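Local coordinates for aminopentol aminotransferase (Sphingopyxis macrogoltabida, PDB 6HBS), which catalyses the pyridoxal-phosphate-dependent deamination of aminopentol, the hydrolysed form of fumonisin B1, to its 2-keto product, with pyruvate as the preferred amino-group acceptor, at residues 146-150 against 151-155; 157-160 against 161-165. All coordinates share one frame; numbering follows the deposited sequence.

Contact 1 (146-150 against 151-155); sequences HGASP and WNTPH. With PLP (pyridoxal-5'-phosphate), chain C.
Two backbone N-H groups converge on the carbonyl oxygen of S149. T153 N reaches S149 O at 2.8 Å, nearly in line with the C=O bond, while N152 N meets S149 O at 3.0 Å from well above the carbonyl plane. The N152 bond closes a type I beta turn with P150 and W151 at its corners, T153 adds an i+4 bond, and the side chain of N152 folds back across the turn. Its CG lies between the backbone N and the carbonyl carbon (chi1 59°), which carries OD1 to within 2.9 Å of S149 N in a weak, bent bond. The amide nitrogen ND2 lies 3.2 Å above the plane of the W151 ring, offset toward its rim, and donates to water 2, which also bonds S149 OG. Without the carboxamide, as with an alanine here, S149 N would probably lose its weak side-chain acceptor, water 2 a donor, and the indole the amide lying over its rim. In this class-III aminotransferase the turn follows directly on H146 and G147, two residues of the cofactor pocket: H146 O is 3.3 Å from C6 of the pyridoxal phosphate, and H146 ND1 bonds D230. G147 has phi 140°, where a CB would press on the preceding carbonyl oxygen. Water 1 ties the start of the loop to its return, accepting from H146 N and donating to G147 O and, at 2.6 Å, to N152 O. W151 CD1 packs 3.7 Å from S149 CB, while its NE1 bonds S123 on helix 118-133. T153 OG1 turns to the carbonyl oxygen of F283 of the second subunit.

Contact 2 (157-160 against 161-165); sequences AGIL and ASDRV
L160 and D163 hold each other through two hydrogen bonds that run in opposite directions. D163 OD2 accepts from L160 N at 2.9 Å; the bond is nearly straight at hydrogen (164°), but the N-H comes from above the carboxylate plane. In return D163 N donates to L160 O, also at 2.9 Å, closing the turn, and R164 N bonds A161 O one residue further on. D163 CG stands beside its own backbone N, opposite the carbonyl carbon (chi1 -69°), and this directs the carboxylate back over the start of the turn. OD2 has a further donor in water 3, 2.7 Å away, which also donates to G158 O and so links the carboxylate to the backbone ahead of I159. Around these bonds aliphatic groups pack against polar side-chain atoms. I159 CG2 comes within 3.7 Å of D163 OD2 and rests over one face of the R164 guanidinium, 3.8 Å from NE. The R164 chain reaches that position by bending at chi3 (63°), and its NH2 bonds the preceding turn, at the carbonyl oxygen of P150 among others. On the other flank L160 CB touches S162 OG at 3.6 Å. Farther out, I159 packs on V127 and L160 on R130, both of the second subunit, while I159 and D163 also touch P150 of their own chain. The two consecutive i to i+3 backbone bonds make this a short 3-10 turn that opens as a type I beta turn over A161 and S162, with the D163 carboxylate folded back onto the N-H of L160.

In the fold
Both contacts belong to the long loop between strands 137-141 and 167-170, neighbours in the seven-stranded mixed sheet of the class-III aminotransferase fold. Contact 1 comes first along the chain, contact 2 follows almost at once, and their centres lie 10 Å apart. They touch directly: R164 NH2 is 2.8 Å from both P150 O and T153 O, joining the second turn to the first, and I159 CG2 packs on P150 O. Contact 1 begins at the cofactor, whereas contact 2 lies farther from the chain centre, at the surface. Both meet the second subunit, so this single loop runs from the pyridoxal phosphate pocket to the dimer interface.

Contact 1 (146-150 against 151-155)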
loop_
_atom_site.group_PDB
_atom_site.type_symbol
_atom_site.label_atom_id
_atom_site.label_comp_id
_atom_site.label_asym_id
_atom_site.label_seq_id
_atom_site.Cartn_x
_atom_site.Cartn_y
_atom_site.Cartn_z
ATOM N N HIS A 146 10.864 8.040 -7.041
ATOM C CA HIS A 146 10.550 6.627 -7.155
ATOM C C HIS A 146 9.639 6.143 -6.020
ATOM O O HIS A 146 9.355 4.957 -5.927
ATOM C CB HIS A 146 11.832 5.794 -7.230
ATOM C CG HIS A 146 12.593 6.003 -8.492
ATOM N ND1 HIS A 146 12.050 5.697 -9.724
ATOM C CD2 HIS A 146 13.846 6.460 -8.714
ATOM C CE1 HIS A 146 12.946 5.983 -10.659
ATOM N NE2 HIS A 146 14.060 6.434 -10.066
ATOM N N GLY A 147 9.208 7.054 -5.161
ATOM C CA GLY A 147 8.350 6.705 -4.026
ATOM C C GLY A 147 8.768 7.483 -2.799
ATOM O O GLY A 147 9.610 8.395 -2.893
ATOM N N ALA A 148 8.195 7.127 -1.646
ATOM C CA ALA A 148 8.493 7.849 -0.431
ATOM C C ALA A 148 8.949 6.891 0.678
ATOM O O ALA A 148 8.610 7.079 1.850
ATOM C CB ALA A 148 7.287 8.668 -0.022
ATOM N N SER A 149 9.733 5.883 0.287
ATOM C CA SER A 149 10.394 4.954 1.228
ATOM C C SER A 149 11.675 5.594 1.794
ATOM O O SER A 149 12.212 6.563 1.251
ATOM C CB SER A 149 10.683 3.608 0.558
ATOM O OG SER A 149 9.521 3.070 -0.059
ATOM N N PRO A 150 12.258 5.068 2.902
ATOM C CA PRO A 150 13.494 5.651 3.424
ATOM C C PRO A 150 14.596 5.733 2.355
ATOM O O PRO A 150 15.366 6.709 2.362
ATOM C CB PRO A 150 13.850 4.733 4.613
ATOM C CG PRO A 150 12.485 4.194 5.064
ATOM C CD PRO A 150 11.705 4.004 3.766
ATOM N N TRP A 151 14.668 4.767 1.429
ATOM C CA TRP A 151 15.772 4.771 0.428
ATOM C C TRP A 151 15.622 5.882 -0.614
ATOM O O TRP A 151 16.603 6.189 -1.293
ATOM C CB TRP A 151 15.981 3.420 -0.277
ATOM C CG TRP A 151 14.923 2.952 -1.235
ATOM C CD1 TRP A 151 13.768 2.289 -0.914
ATOM C CD2 TRP A 151 14.931 3.057 -2.675
ATOM N NE1 TRP A 151 13.060 1.986 -2.046
ATOM C CE2 TRP A 151 13.749 2.426 -3.142
ATOM C CE3 TRP A 151 15.820 3.595 -3.621
ATOM C CZ2 TRP A 151 13.432 2.336 -4.498
ATOM C CZ3 TRP A 151 15.513 3.481 -4.967
ATOM C CH2 TRP A 151 14.323 2.877 -5.401
ATOM N N ASN A 152 14.414 6.426 -0.802
ATOM C CA ASN A 152 14.215 7.297 -1.971
ATOM C C ASN A 152 13.363 8.541 -1.677
ATOM O O ASN A 152 13.227 9.361 -2.562
ATOM C CB ASN A 152 13.641 6.519 -3.169
ATOM C CG ASN A 152 12.296 5.863 -2.882
ATOM O OD1 ASN A 152 11.702 6.085 -1.823
ATOM N ND2 ASN A 152 11.832 5.016 -3.800
ATOM N N THR A 153 12.814 8.716 -0.469
ATOM C CA THR A 153 11.934 9.869 -0.198
ATOM C C THR A 153 12.721 11.168 -0.439
ATOM O O THR A 153 13.903 11.282 -0.043
ATOM C CB THR A 153 11.314 9.787 1.203
ATOM O OG1 THR A 153 10.437 10.895 1.399
ATOM C CG2 THR A 153 12.341 9.809 2.320
ATOM N N PRO A 154 12.094 12.178 -1.098
ATOM C CA PRO A 154 12.786 13.421 -1.466
ATOM C C PRO A 154 13.058 14.395 -0.312
ATOM O O PRO A 154 13.846 15.323 -0.486
ATOM C CB PRO A 154 11.819 14.106 -2.447
ATOM C CG PRO A 154 10.434 13.595 -2.023
ATOM C CD PRO A 154 10.687 12.167 -1.568
ATOM N N HIS A 155 12.377 14.210 0.828
ATOM C CA HIS A 155 12.629 15.003 2.005
ATOM C C HIS A 155 13.052 14.072 3.140
ATOM O O HIS A 155 12.363 13.116 3.434
ATOM C CB HIS A 155 11.420 15.850 2.422
ATOM C CG HIS A 155 11.685 16.554 3.717
ATOM N ND1 HIS A 155 12.528 17.666 3.805
ATOM C CD2 HIS A 155 11.303 16.268 4.986
ATOM C CE1 HIS A 155 12.619 18.050 5.065
ATOM N NE2 HIS A 155 11.871 17.209 5.811
HETATM N N1 PLP C . 7.336 6.151 -9.035
HETATM C C2 PLP C . 6.888 7.205 -9.752
HETATM C C2A PLP C . 7.535 7.604 -11.057
HETATM C C3 PLP C . 5.707 7.928 -9.288
HETATM O O3 PLP C . 5.224 8.978 -9.986
HETATM C C4 PLP C . 5.038 7.493 -8.041
HETATM C C4A PLP C . 3.828 8.241 -7.608
HETATM C C5 PLP C . 5.674 6.355 -7.312
HETATM C C6 PLP C . 6.780 5.732 -7.877
HETATM C C5A PLP C . 5.115 5.805 -6.000
HETATM O O4P PLP C . 3.734 5.384 -6.143
HETATM P P PLP C . 2.860 5.511 -4.796
HETATM O O1P PLP C . 2.677 6.927 -4.488
HETATM O O2P PLP C . 3.696 4.848 -3.738
HETATM O O3P PLP C . 1.597 4.792 -5.216
HETATM O O HOH W 1 11.588 9.090 -4.529
HETATM O O HOH W 2 9.856 3.056 -2.771
#

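Contact 2 (157-160 against 161-165)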
loop_
_atom_site.group_PDB
_atom_site.type_symbol
_atom_site.label_atom_id
_atom_site.label_comp_id
_atom_site.label_asym_id
_atom_site.label_seq_id
_atom_site.Cartn_x
_atom_site.Cartn_y
_atom_site.Cartn_z
ATOM N N ALA A 157 13.777 14.340 6.567
ATOM C CA ALA A 157 13.493 14.323 8.041
ATOM C C ALA A 157 13.270 12.869 8.504
ATOM O O ALA A 157 12.462 12.136 7.913
ATOM C CB ALA A 157 12.305 15.177 8.363
ATOM N N GLY A 158 14.083 12.415 9.470
ATOM C CA GLY A 158 13.983 11.059 10.022
ATOM C C GLY A 158 14.633 9.993 9.163
ATOM O O GLY A 158 14.481 8.802 9.444
ATOM N N ILE A 159 15.356 10.400 8.113
ATOM C CA ILE A 159 16.046 9.471 7.231
ATOM C C ILE A 159 17.535 9.435 7.599
ATOM O O ILE A 159 18.156 10.452 7.729
ATOM C CB ILE A 159 15.838 9.869 5.763
ATOM C CG1 ILE A 159 14.342 9.969 5.422
ATOM C CG2 ILE A 159 16.585 8.934 4.812
ATOM C CD1 ILE A 159 13.546 8.706 5.688
ATOM N N LEU A 160 18.098 8.232 7.742
ATOM C CA LEU A 160 19.510 8.063 8.083
ATOM C C LEU A 160 20.316 7.906 6.789
ATOM O O LEU A 160 19.836 7.326 5.807
ATOM C CB LEU A 160 19.680 6.821 8.969
ATOM C CG LEU A 160 18.796 6.740 10.209
ATOM C CD1 LEU A 160 19.259 5.609 11.116
ATOM C CD2 LEU A 160 18.781 8.064 10.963
ATOM N N ALA A 161 21.585 8.313 6.850
ATOM C CA ALA A 161 22.540 8.073 5.778
ATOM C C ALA A 161 22.567 6.588 5.416
ATOM O O ALA A 161 22.661 6.231 4.244
ATOM C CB ALA A 161 23.917 8.556 6.198
ATOM N N SER A 162 22.405 5.714 6.420
ATOM C CA SER A 162 22.478 4.280 6.219
ATOM C C SER A 162 21.281 3.771 5.385
ATOM O O SER A 162 21.378 2.737 4.728
ATOM C CB SER A 162 22.602 3.541 7.538
ATOM O OG SER A 162 21.461 3.754 8.387
ATOM N N ASP A 163 20.177 4.513 5.373
ATOM C CA ASP A 163 18.974 4.092 4.594
ATOM C C ASP A 163 19.242 4.101 3.077
ATOM O O ASP A 163 18.514 3.455 2.330
ATOM C CB ASP A 163 17.778 4.989 4.930
ATOM C CG ASP A 163 17.230 4.820 6.338
ATOM O OD1 ASP A 163 17.330 3.706 6.874
ATOM O OD2 ASP A 163 16.728 5.832 6.907
ATOM N N ARG A 164 20.228 4.887 2.614
ATOM C CA ARG A 164 20.480 5.049 1.179
ATOM C C ARG A 164 21.987 5.099 0.861
ATOM O O ARG A 164 22.392 5.646 -0.179
ATOM C CB ARG A 164 19.771 6.308 0.661
ATOM C CG ARG A 164 20.030 7.540 1.512
ATOM C CD ARG A 164 19.157 8.664 1.061
ATOM N NE ARG A 164 17.719 8.444 1.202
ATOM C CZ ARG A 164 16.839 9.353 0.805
ATOM N NH1 ARG A 164 17.298 10.457 0.240
ATOM N NH2 ARG A 164 15.540 9.191 0.987
ATOM N N VAL A 165 22.808 4.448 1.690
ATOM C CA VAL A 165 24.259 4.496 1.522
ATOM C C VAL A 165 24.659 3.769 0.230
ATOM O O VAL A 165 25.687 4.082 -0.344
ATOM C CB VAL A 165 25.001 3.939 2.768
ATOM C CG1 VAL A 165 24.715 2.462 3.025
ATOM C CG2 VAL A 165 26.516 4.180 2.680
HETATM O O HOH W 3 14.775 6.047 8.695
#